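Local structure of xyloglucan-specific endo-beta-1,4-glucanase (4W88) at residues A[1-9]-A[212-220]. The protein hydrolyses internal beta-1,4-glucosidic bonds of xyloglucan, as a glycoside hydrolase family 5 endoglucanase from a ruminal metagenomic library. The protein carries 1 engineered substitution. Numbering follows the deposited sequence.
Sequences DRSRVFDIL and IPSDPNIAV
Arg2 turns CG anti to its carbonyl carbon (chi1 -62°) and runs extended from CG to NE, which carries its guanidinium into the loop 213-216. Arg4 has CG on the side away from the backbone N (chi1 -175°) and reaches Asn217. The two terminal nitrogens of Arg2 grip two backbone carbonyls. Arg2 NH2 gives a nearly straight bond to Pro213 O (2.9 Å, 162°), in the plane of both groups. The bond from Arg2 NH1 to Asp215 O is as short (2.9 Å) but more bent, and tilted from both planes. Arg2 NH1 also donates to a water oxygen at 2.8 Å. That water donates in turn to Pro216 O and Ile218 O, linking the arginine to two more carbonyls. Ile212 CG2 lies over one face of the guanidinium. With alanine at the Arg2 position, the carbonyls of Pro213 and Asp215 would probably lose these donors and the bridging water would be less well held. The main partner of Arg4 NH1 is Asp190 O; its bond to Asn217 OD1 (3.0 Å) is weak, with the guanidinium and amide planes almost perpendicular. Between the arginines, Val5 CG2 packs on Asn217 CA at 3.6 Å. Asp215 OD1 closes an Asx turn with Asn217 N, while OD2 forms a salt bridge with Arg182. The contact sets the N-terminal helix 3-9 against the loop entering strand 218-223, the sixth strand of a TIM barrel.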
ATOM      1  N   ASP A   1      16.387  18.244   4.534  1.00 50.23           N
ATOM      2  CA  ASP A   1      15.590  18.655   3.368  1.00 42.26           C
ATOM      3  C   ASP A   1      15.072  17.399   2.665  1.00 36.90           C
ATOM      4  O   ASP A   1      15.811  16.681   1.980  1.00 39.62           O
ATOM      5  CB  ASP A   1      16.419  19.493   2.398  1.00 49.18           C
ATOM      6  CG  ASP A   1      15.586  20.078   1.282  1.00 58.59           C
ATOM      7  OD1 ASP A   1      14.374  19.840   1.284  1.00 53.68           O
ATOM      8  OD2 ASP A   1      16.108  20.774   0.395  1.00 80.29           O
ATOM      9  N   ARG A   2      13.795  17.145   2.859  1.00 34.91           N
ATOM     10  CA  ARG A   2      13.082  16.047   2.182  1.00 24.98           C
ATOM     11  C   ARG A   2      12.160  16.536   1.054  1.00 25.96           C
ATOM     12  O   ARG A   2      11.257  15.824   0.591  1.00 30.88           O
ATOM     13  CB  ARG A   2      12.283  15.322   3.212  1.00 28.92           C
ATOM     14  CG  ARG A   2      13.173  14.711   4.282  1.00 31.54           C
ATOM     15  CD  ARG A   2      12.366  14.141   5.423  1.00 34.02           C
ATOM     16  NE  ARG A   2      13.276  13.682   6.475  1.00 34.63           N
ATOM     17  CZ  ARG A   2      13.905  12.508   6.480  1.00 26.97           C
ATOM     18  NH1 ARG A   2      13.802  11.662   5.485  1.00 30.30           N
ATOM     19  NH2 ARG A   2      14.720  12.213   7.472  1.00 34.63           N
ATOM     20  N   SER A   3      12.425  17.715   0.546  1.00 32.90           N
ATOM     21  CA  SER A   3      11.457  18.328  -0.336  1.00 38.29           C
ATOM     22  C   SER A   3      11.374  17.616  -1.714  1.00 34.07           C
ATOM     23  O   SER A   3      10.345  17.683  -2.359  1.00 34.92           O
ATOM     24  CB  SER A   3      11.772  19.805  -0.464  1.00 44.89           C
ATOM     25  OG  SER A   3      13.007  19.918  -1.044  1.00 43.01           O
ATOM     26  N   ARG A   4      12.429  16.936  -2.169  1.00 27.58           N
ATOM     27  CA  ARG A   4      12.301  16.099  -3.371  1.00 32.01           C
ATOM     28  C   ARG A   4      11.159  15.080  -3.324  1.00 24.29           C
ATOM     29  O   ARG A   4      10.404  14.910  -4.283  1.00 27.62           O
ATOM     30  CB  ARG A   4      13.592  15.337  -3.614  1.00 34.86           C
ATOM     31  CG  ARG A   4      13.564  14.569  -4.886  1.00 35.81           C
ATOM     32  CD  ARG A   4      14.966  14.320  -5.437  1.00 42.88           C
ATOM     33  NE  ARG A   4      14.863  13.380  -6.554  1.00 35.82           N
ATOM     34  CZ  ARG A   4      14.779  12.065  -6.392  1.00 25.45           C
ATOM     35  NH1 ARG A   4      14.685  11.591  -5.187  1.00 33.11           N
ATOM     36  NH2 ARG A   4      14.631  11.259  -7.431  1.00 32.29           N
ATOM     37  N   VAL A   5      11.009  14.432  -2.181  1.00 24.79           N
ATOM     38  CA  VAL A   5       9.948  13.436  -2.010  1.00 20.58           C
ATOM     39  C   VAL A   5       8.574  14.143  -2.054  1.00 23.26           C
ATOM     40  O   VAL A   5       7.674  13.718  -2.752  1.00 22.59           O
ATOM     41  CB  VAL A   5      10.050  12.658  -0.707  1.00 22.72           C
ATOM     42  CG1 VAL A   5       8.878  11.699  -0.575  1.00 21.17           C
ATOM     43  CG2 VAL A   5      11.372  11.912  -0.637  1.00 23.16           C
ATOM     44  N   PHE A   6       8.451  15.258  -1.363  1.00 21.78           N
ATOM     45  CA  PHE A   6       7.199  16.052  -1.404  1.00 24.23           C
ATOM     46  C   PHE A   6       6.876  16.493  -2.831  1.00 23.54           C
ATOM     47  O   PHE A   6       5.725  16.383  -3.274  1.00 26.02           O
ATOM     48  CB  PHE A   6       7.274  17.249  -0.463  1.00 25.23           C
ATOM     49  CG  PHE A   6       7.158  16.904   1.002  1.00 21.79           C
ATOM     50  CD1 PHE A   6       5.980  16.457   1.556  1.00 29.46           C
ATOM     51  CD2 PHE A   6       8.242  17.084   1.863  1.00 25.91           C
ATOM     52  CE1 PHE A   6       5.885  16.175   2.915  1.00 27.80           C
ATOM     53  CE2 PHE A   6       8.152  16.771   3.215  1.00 28.57           C
ATOM     54  CZ  PHE A   6       6.969  16.360   3.765  1.00 26.17           C
ATOM     55  N   ASP A   7       7.885  16.907  -3.591  1.00 25.66           N
ATOM     56  CA  ASP A   7       7.616  17.307  -4.970  1.00 29.49           C
ATOM     57  C   ASP A   7       7.128  16.202  -5.826  1.00 27.19           C
ATOM     58  O   ASP A   7       6.168  16.394  -6.545  1.00 27.33           O
ATOM     59  CB  ASP A   7       8.864  17.882  -5.627  1.00 29.37           C
ATOM     60  CG  ASP A   7       9.214  19.190  -5.054  1.00 38.77           C
ATOM     61  OD1 ASP A   7       8.438  19.863  -4.295  1.00 54.69           O
ATOM     62  OD2 ASP A   7      10.302  19.657  -5.469  1.00 65.50           O
ATOM     63  N   ILE A   8       7.755  15.029  -5.710  1.00 27.16           N
ATOM     64  CA  ILE A   8       7.283  13.869  -6.465  1.00 26.92           C
ATOM     65  C   ILE A   8       5.839  13.537  -6.112  1.00 23.88           C
ATOM     66  O   ILE A   8       5.001  13.440  -7.006  1.00 22.69           O
ATOM     67  CB  ILE A   8       8.200  12.652  -6.260  1.00 21.17           C
ATOM     68  CG1 ILE A   8       9.531  12.915  -6.965  1.00 24.33           C
ATOM     69  CG2 ILE A   8       7.589  11.403  -6.800  1.00 23.13           C
ATOM     70  CD1 ILE A   8      10.656  11.990  -6.553  1.00 22.88           C
ATOM     71  N   LEU A   9       5.539  13.400  -4.815  1.00 21.67           N
ATOM     72  CA  LEU A   9       4.193  13.015  -4.401  1.00 21.12           C
ATOM     73  C   LEU A   9       3.147  14.067  -4.821  1.00 20.38           C
ATOM     74  O   LEU A   9       1.993  13.693  -5.034  1.00 22.42           O
ATOM     75  CB  LEU A   9       4.152  12.835  -2.896  1.00 20.30           C
ATOM     76  CG  LEU A   9       4.985  11.663  -2.356  1.00 21.59           C
ATOM     77  CD1 LEU A   9       5.091  11.704  -0.832  1.00 22.18           C
ATOM     78  CD2 LEU A   9       4.404  10.312  -2.817  1.00 25.10           C
ATOM     79  N   ILE A 212      12.952   7.346  12.279  1.00 24.10           N
ATOM     80  CA  ILE A 212      12.922   7.996  10.983  1.00 24.16           C
ATOM     81  C   ILE A 212      14.328   7.926  10.387  1.00 26.22           C
ATOM     82  O   ILE A 212      15.269   8.511  10.912  1.00 23.59           O
ATOM     83  CB  ILE A 212      12.519   9.471  11.121  1.00 26.67           C
ATOM     84  CG1 ILE A 212      11.193   9.608  11.891  1.00 32.43           C
ATOM     85  CG2 ILE A 212      12.515  10.168   9.768  1.00 30.73           C
ATOM     86  CD1 ILE A 212      10.042   8.875  11.269  1.00 28.12           C
ATOM     87  N   PRO A 213      14.481   7.290   9.230  1.00 29.14           N
ATOM     88  CA  PRO A 213      15.797   7.249   8.615  1.00 30.14           C
ATOM     89  C   PRO A 213      16.379   8.608   8.268  1.00 26.06           C
ATOM     90  O   PRO A 213      15.654   9.532   7.883  1.00 27.07           O
ATOM     91  CB  PRO A 213      15.525   6.508   7.314  1.00 28.48           C
ATOM     92  CG  PRO A 213      14.284   5.718   7.574  1.00 33.42           C
ATOM     93  CD  PRO A 213      13.481   6.634   8.375  1.00 28.87           C
ATOM     94  N   SER A 214      17.704   8.720   8.394  1.00 30.23           N
ATOM     95  CA  SER A 214      18.366   9.927   7.918  1.00 31.47           C
ATOM     96  C   SER A 214      18.334  10.034   6.368  1.00 27.99           C
ATOM     97  O   SER A 214      18.532  11.142   5.795  1.00 28.46           O
ATOM     98  CB  SER A 214      19.778  10.045   8.521  1.00 46.42           C
ATOM     99  OG  SER A 214      20.490   8.892   8.106  1.00 50.35           O
ATOM    100  N   ASP A 215      18.077   8.947   5.646  1.00 24.80           N
ATOM    101  CA  ASP A 215      17.994   9.006   4.169  1.00 24.67           C
ATOM    102  C   ASP A 215      16.903  10.024   3.810  1.00 22.91           C
ATOM    103  O   ASP A 215      15.786   9.942   4.304  1.00 24.65           O
ATOM    104  CB  ASP A 215      17.660   7.621   3.675  1.00 23.89           C
ATOM    105  CG  ASP A 215      17.682   7.469   2.190  1.00 23.42           C
ATOM    106  OD1 ASP A 215      17.008   8.218   1.475  1.00 25.03           O
ATOM    107  OD2 ASP A 215      18.291   6.488   1.758  1.00 25.99           O
ATOM    108  N   PRO A 216      17.241  10.976   2.945  1.00 24.31           N
ATOM    109  CA  PRO A 216      16.278  12.080   2.649  1.00 23.75           C
ATOM    110  C   PRO A 216      15.199  11.710   1.652  1.00 21.94           C
ATOM    111  O   PRO A 216      14.277  12.499   1.426  1.00 25.23           O
ATOM    112  CB  PRO A 216      17.181  13.162   2.062  1.00 25.04           C
ATOM    113  CG  PRO A 216      18.324  12.385   1.449  1.00 26.99           C
ATOM    114  CD  PRO A 216      18.557  11.173   2.300  1.00 29.65           C
ATOM    115  N   ASN A 217      15.343  10.518   1.057  1.00 20.88           N
ATOM    116  CA  ASN A 217      14.432  10.034   0.014  1.00 17.58           C
ATOM    117  C   ASN A 217      13.532   8.891   0.457  1.00 18.75           C
ATOM    118  O   ASN A 217      13.346   7.899  -0.272  1.00 18.97           O
ATOM    119  CB  ASN A 217      15.185   9.705  -1.275  1.00 20.30           C
ATOM    120  CG  ASN A 217      15.759  10.963  -1.900  1.00 22.60           C
ATOM    121  OD1 ASN A 217      15.061  11.897  -2.178  1.00 23.96           O
ATOM    122  ND2 ASN A 217      17.038  10.980  -2.115  1.00 24.32           N
ATOM    123  N   ILE A 218      12.897   9.127   1.601  1.00 22.90           N
ATOM    124  CA  ILE A 218      11.948   8.193   2.134  1.00 21.10           C
ATOM    125  C   ILE A 218      10.602   8.827   2.382  1.00 18.52           C
ATOM    126  O   ILE A 218      10.441  10.067   2.446  1.00 19.34           O
ATOM    127  CB  ILE A 218      12.480   7.493   3.399  1.00 19.52           C
ATOM    128  CG1 ILE A 218      12.633   8.461   4.571  1.00 23.44           C
ATOM    129  CG2 ILE A 218      13.756   6.784   3.093  1.00 22.60           C
ATOM    130  CD1 ILE A 218      11.349   8.724   5.353  1.00 29.70           C
ATOM    131  N   ALA A 219       9.604   7.960   2.526  1.00 18.47           N
ATOM    132  CA  ALA A 219       8.275   8.367   3.018  1.00 18.80           C
ATOM    133  C   ALA A 219       7.787   7.268   3.959  1.00 20.81           C
ATOM    134  O   ALA A 219       8.285   6.147   3.918  1.00 20.81           O
ATOM    135  CB  ALA A 219       7.264   8.569   1.849  1.00 18.99           C
ATOM    136  N   VAL A 220       6.795   7.624   4.756  1.00 17.95           N
ATOM    137  CA  VAL A 220       6.158   6.729   5.699  1.00 16.49           C
ATOM    138  C   VAL A 220       4.701   6.401   5.234  1.00 18.19           C
ATOM    139  O   VAL A 220       3.916   7.320   4.975  1.00 20.27           O
ATOM    140  CB  VAL A 220       6.126   7.284   7.115  1.00 20.01           C
ATOM    141  CG1 VAL A 220       5.407   6.293   8.046  1.00 22.69           C
ATOM    142  CG2 VAL A 220       7.558   7.575   7.586  1.00 22.69           C
TER
HETATM  143  O   HOH W   1      12.308  11.918   3.126  1.00 30.39           O